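Local coordinates for protein Phosphoglucosamine/phosphogalactosamine mutase (Sulfolobus tokodaii, PDB 2F7L) that interconverts the 6-phosphates and 1-phosphates of glucosamine and galactosamine, a magnesium-dependent step on the way to UDP-GlcNAc and UDP-GalNAc, at residues Gly259-Ala270 with Leu322-Tyr333. Numbering follows the deposited sequence.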
loop_
_atom_site.group_PDB
_atom_site.type_symbol
_atom_site.label_atom_id
_atom_site.label_comp_id
_atom_site.label_asym_id
_atom_site.label_seq_id
_atom_site.Cartn_x
_atom_site.Cartn_y
_atom_site.Cartn_z
ATOM N N GLY A 259 -6.740 -6.668 -5.224
ATOM C CA GLY A 259 -5.961 -5.510 -5.599
ATOM C C GLY A 259 -5.444 -5.426 -7.015
ATOM O O GLY A 259 -5.363 -4.331 -7.561
ATOM N N ASP A 260 -5.061 -6.553 -7.605
ATOM C CA ASP A 260 -4.556 -6.540 -8.972
ATOM C C ASP A 260 -5.682 -6.514 -10.031
ATOM O O ASP A 260 -5.460 -6.098 -11.176
ATOM C CB ASP A 260 -3.603 -7.725 -9.199
ATOM C CG ASP A 260 -4.163 -9.049 -8.686
ATOM O OD1 ASP A 260 -3.493 -10.086 -8.870
ATOM O OD2 ASP A 260 -5.262 -9.065 -8.100
ATOM N N ARG A 261 -6.886 -6.940 -9.655
ATOM C CA ARG A 261 -8.009 -6.907 -10.592
ATOM C C ARG A 261 -8.372 -5.427 -10.805
ATOM O O ARG A 261 -8.529 -4.958 -11.937
ATOM C CB ARG A 261 -9.227 -7.648 -10.025
ATOM C CG ARG A 261 -8.986 -9.084 -9.573
ATOM C CD ARG A 261 -8.555 -9.897 -10.720
ATOM N NE ARG A 261 -8.400 -11.316 -10.410
ATOM C CZ ARG A 261 -7.527 -11.811 -9.547
ATOM N NH1 ARG A 261 -6.727 -11.003 -8.876
ATOM N NH2 ARG A 261 -7.412 -13.121 -9.404
ATOM N N SER A 262 -8.502 -4.699 -9.702
ATOM C CA SER A 262 -8.842 -3.289 -9.768
ATOM C C SER A 262 -7.634 -2.438 -10.135
ATOM O O SER A 262 -7.785 -1.308 -10.601
ATOM C CB SER A 262 -9.439 -2.813 -8.441
ATOM O OG SER A 262 -8.570 -3.063 -7.361
ATOM N N GLY A 263 -6.438 -2.979 -9.934
ATOM C CA GLY A 263 -5.240 -2.236 -10.267
ATOM C C GLY A 263 -5.153 -2.188 -11.770
ATOM O O GLY A 263 -4.713 -1.202 -12.360
ATOM N N THR A 264 -5.592 -3.277 -12.391
ATOM C CA THR A 264 -5.588 -3.421 -13.847
ATOM C C THR A 264 -6.608 -2.472 -14.499
ATOM O O THR A 264 -6.290 -1.764 -15.445
ATOM C CB THR A 264 -5.892 -4.900 -14.238
ATOM O OG1 THR A 264 -4.772 -5.724 -13.898
ATOM C CG2 THR A 264 -6.175 -5.020 -15.722
ATOM N N LEU A 265 -7.828 -2.478 -13.968
ATOM C CA LEU A 265 -8.915 -1.618 -14.434
ATOM C C LEU A 265 -8.505 -0.146 -14.295
ATOM O O LEU A 265 -8.742 0.667 -15.188
ATOM C CB LEU A 265 -10.159 -1.894 -13.581
ATOM C CG LEU A 265 -11.425 -2.499 -14.198
ATOM C CD1 LEU A 265 -11.078 -3.312 -15.414
ATOM C CD2 LEU A 265 -12.141 -3.354 -13.164
ATOM N N LEU A 266 -7.897 0.184 -13.157
ATOM C CA LEU A 266 -7.437 1.535 -12.855
ATOM C C LEU A 266 -6.229 1.867 -13.703
ATOM O O LEU A 266 -6.069 2.993 -14.174
ATOM C CB LEU A 266 -7.070 1.642 -11.379
ATOM C CG LEU A 266 -8.056 2.360 -10.451
ATOM C CD1 LEU A 266 -9.509 2.193 -10.894
ATOM C CD2 LEU A 266 -7.839 1.834 -9.055
ATOM N N SER A 267 -5.369 0.879 -13.897
ATOM C CA SER A 267 -4.179 1.075 -14.710
ATOM C C SER A 267 -4.667 1.431 -16.125
ATOM O O SER A 267 -4.040 2.184 -16.869
ATOM C CB SER A 267 -3.353 -0.211 -14.714
ATOM O OG SER A 267 -1.985 0.081 -14.915
ATOM N N TYR A 268 -5.817 0.888 -16.480
ATOM C CA TYR A 268 -6.412 1.146 -17.780
ATOM C C TYR A 268 -6.871 2.609 -17.895
ATOM O O TYR A 268 -6.406 3.365 -18.756
ATOM C CB TYR A 268 -7.600 0.205 -17.980
ATOM C CG TYR A 268 -8.484 0.591 -19.123
ATOM C CD1 TYR A 268 -7.991 0.618 -20.429
ATOM C CD2 TYR A 268 -9.812 0.964 -18.903
ATOM C CE1 TYR A 268 -8.799 1.013 -21.492
ATOM C CE2 TYR A 268 -10.629 1.364 -19.960
ATOM C CZ TYR A 268 -10.115 1.387 -21.250
ATOM O OH TYR A 268 -10.909 1.798 -22.294
ATOM N N TRP A 269 -7.799 2.985 -17.025
ATOM C CA TRP A 269 -8.335 4.331 -17.003
ATOM C C TRP A 269 -7.240 5.396 -17.037
ATOM O O TRP A 269 -7.409 6.455 -17.636
ATOM C CB TRP A 269 -9.186 4.511 -15.751
ATOM C CG TRP A 269 -10.060 5.698 -15.817
ATOM C CD1 TRP A 269 -10.212 6.662 -14.865
ATOM C CD2 TRP A 269 -10.946 6.044 -16.884
ATOM N NE1 TRP A 269 -11.142 7.590 -15.271
ATOM C CE2 TRP A 269 -11.612 7.232 -16.507
ATOM C CE3 TRP A 269 -11.246 5.464 -18.125
ATOM C CZ2 TRP A 269 -12.559 7.849 -17.325
ATOM C CZ3 TRP A 269 -12.189 6.082 -18.937
ATOM C CH2 TRP A 269 -12.832 7.261 -18.531
ATOM N N ALA A 270 -6.114 5.113 -16.392
ATOM C CA ALA A 270 -5.015 6.072 -16.355
ATOM C C ALA A 270 -4.497 6.406 -17.753
ATOM O O ALA A 270 -4.065 7.539 -17.997
ATOM C CB ALA A 270 -3.881 5.550 -15.487
ATOM N N LEU A 322 3.096 5.116 -16.280
ATOM C CA LEU A 322 1.725 5.596 -16.299
ATOM C C LEU A 322 1.150 5.493 -14.903
ATOM O O LEU A 322 0.544 6.431 -14.418
ATOM C CB LEU A 322 0.872 4.767 -17.264
ATOM C CG LEU A 322 -0.586 5.208 -17.425
ATOM C CD1 LEU A 322 -0.626 6.558 -18.144
ATOM C CD2 LEU A 322 -1.375 4.155 -18.204
ATOM N N ALA A 323 1.330 4.334 -14.272
ATOM C CA ALA A 323 0.831 4.078 -12.920
ATOM C C ALA A 323 1.534 2.859 -12.339
ATOM O O ALA A 323 2.383 2.252 -12.995
ATOM C CB ALA A 323 -0.680 3.836 -12.940
ATOM N N GLY A 324 1.190 2.510 -11.104
ATOM C CA GLY A 324 1.778 1.344 -10.482
ATOM C C GLY A 324 0.746 0.794 -9.532
ATOM O O GLY A 324 -0.204 1.489 -9.208
ATOM N N PHE A 325 0.888 -0.457 -9.118
ATOM C CA PHE A 325 -0.039 -1.029 -8.153
ATOM C C PHE A 325 0.442 -2.376 -7.620
ATOM O O PHE A 325 1.363 -2.990 -8.176
ATOM C CB PHE A 325 -1.452 -1.158 -8.737
ATOM C CG PHE A 325 -1.592 -2.204 -9.811
ATOM C CD1 PHE A 325 -1.322 -1.901 -11.144
ATOM C CD2 PHE A 325 -2.009 -3.497 -9.491
ATOM C CE1 PHE A 325 -1.469 -2.871 -12.150
ATOM C CE2 PHE A 325 -2.155 -4.466 -10.476
ATOM C CZ PHE A 325 -1.885 -4.152 -11.811
ATOM N N GLU A 326 -0.161 -2.802 -6.511
ATOM C CA GLU A 326 0.158 -4.079 -5.891
ATOM C C GLU A 326 -1.117 -4.893 -5.850
ATOM O O GLU A 326 -2.198 -4.335 -5.876
ATOM C CB GLU A 326 0.669 -3.901 -4.460
ATOM C CG GLU A 326 2.064 -3.333 -4.338
ATOM C CD GLU A 326 2.875 -4.019 -3.235
ATOM O OE1 GLU A 326 3.535 -5.054 -3.514
ATOM O OE2 GLU A 326 2.840 -3.531 -2.076
ATOM N N GLU A 327 -0.992 -6.211 -5.765
ATOM C CA GLU A 327 -2.161 -7.074 -5.727
ATOM C C GLU A 327 -2.947 -6.923 -4.427
ATOM O O GLU A 327 -4.101 -7.354 -4.320
ATOM C CB GLU A 327 -1.730 -8.528 -5.944
ATOM C CG GLU A 327 -0.505 -8.977 -5.165
ATOM C CD GLU A 327 -0.785 -9.211 -3.691
ATOM O OE1 GLU A 327 -1.810 -9.860 -3.390
ATOM O OE2 GLU A 327 0.021 -8.761 -2.835
ATOM N N ASN A 328 -2.320 -6.277 -3.453
ATOM C CA ASN A 328 -2.924 -6.064 -2.140
ATOM C C ASN A 328 -3.765 -4.783 -2.003
ATOM O O ASN A 328 -4.170 -4.434 -0.903
ATOM C CB ASN A 328 -1.824 -6.046 -1.062
ATOM C CG ASN A 328 -0.801 -4.898 -1.257
ATOM O OD1 ASN A 328 -1.157 -3.740 -1.517
ATOM N ND2 ASN A 328 0.474 -5.228 -1.108
ATOM N N GLY A 329 -4.052 -4.105 -3.109
ATOM C CA GLY A 329 -4.801 -2.859 -3.039
ATOM C C GLY A 329 -3.689 -1.846 -3.178
ATOM O O GLY A 329 -2.548 -2.235 -3.423
ATOM N N GLY A 330 -3.930 -0.567 -3.021
ATOM C CA GLY A 330 -2.763 0.281 -3.187
ATOM C C GLY A 330 -2.364 0.342 -4.654
ATOM O O GLY A 330 -1.888 -0.609 -5.270
ATOM N N PHE A 331 -2.584 1.524 -5.193
ATOM C CA PHE A 331 -2.371 1.847 -6.581
ATOM C C PHE A 331 -1.725 3.247 -6.609
ATOM O O PHE A 331 -2.108 4.126 -5.823
ATOM C CB PHE A 331 -3.762 1.852 -7.232
ATOM C CG PHE A 331 -3.783 2.338 -8.643
ATOM C CD1 PHE A 331 -3.506 1.469 -9.697
ATOM C CD2 PHE A 331 -4.084 3.669 -8.923
ATOM C CE1 PHE A 331 -3.534 1.923 -11.004
ATOM C CE2 PHE A 331 -4.113 4.132 -10.224
ATOM C CZ PHE A 331 -3.839 3.263 -11.272
ATOM N N MET A 332 -0.750 3.460 -7.491
ATOM C CA MET A 332 -0.091 4.770 -7.583
ATOM C C MET A 332 -0.472 5.515 -8.855
ATOM O O MET A 332 -0.277 5.013 -9.950
ATOM C CB MET A 332 1.435 4.630 -7.493
ATOM C CG MET A 332 1.967 3.211 -7.694
ATOM S SD MET A 332 1.764 2.037 -6.290
ATOM C CE MET A 332 3.330 2.464 -5.381
ATOM N N TYR A 333 -1.026 6.715 -8.688
ATOM C CA TYR A 333 -1.470 7.561 -9.799
ATOM C C TYR A 333 -0.557 8.784 -9.857
ATOM O O TYR A 333 -0.806 9.781 -9.196
ATOM C CB TYR A 333 -2.929 7.977 -9.560
ATOM C CG TYR A 333 -3.578 8.665 -10.731
ATOM C CD1 TYR A 333 -3.574 8.079 -11.990
ATOM C CD2 TYR A 333 -4.138 9.926 -10.596
ATOM C CE1 TYR A 333 -4.102 8.750 -13.099
ATOM C CE2 TYR A 333 -4.670 10.607 -11.683
ATOM C CZ TYR A 333 -4.644 10.023 -12.938
ATOM O OH TYR A 333 -5.084 10.737 -14.039
#
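Phe-325 packs against Gly-263 of helix 259-270, which runs lengthwise on the beta hairpin 323-326/329-332 in the alpha/beta/alpha domain III of this phosphohexose mutase. The helix axis is nearly antiparallel to strand 323-326, at 169°. From CB outward, Phe-325 heads for the helix: CB points at it, and CG sits between the backbone N and carbonyl carbon (chi1 70°), which turns one ring face to Gly-263. Gly-263 CA sits over that face, 3.7 Å from the ring centroid, a CH-pi contact; CD2 also touches that CA, while CE2 reaches Asp-260 CA at 3.5 Å. At the far end CZ comes to 3.9 Å from Thr-264 N, and CE1 lies 4.1 Å from Ser-267 OG. A beta carbon on Gly-263 would run into CD2. An alanine in place of Phe-325 would probably open a gap between the first turns of the helix and the hairpin, leaving Gly-263 CA and Asp-260 CA without the ring they pack on. Next door, Phe-331 takes Leu-266 CB over one ring face. At the hairpin turn, Glu-327 CB packs on Asp-260 CG, while its OE1 is hydrogen-bonded to Trp-258 NE1. Farther along, Ala-270 CB meets Leu-322 CG at 3.8 Å and the edge of Tyr-333 at CE1, 4.0 Å away.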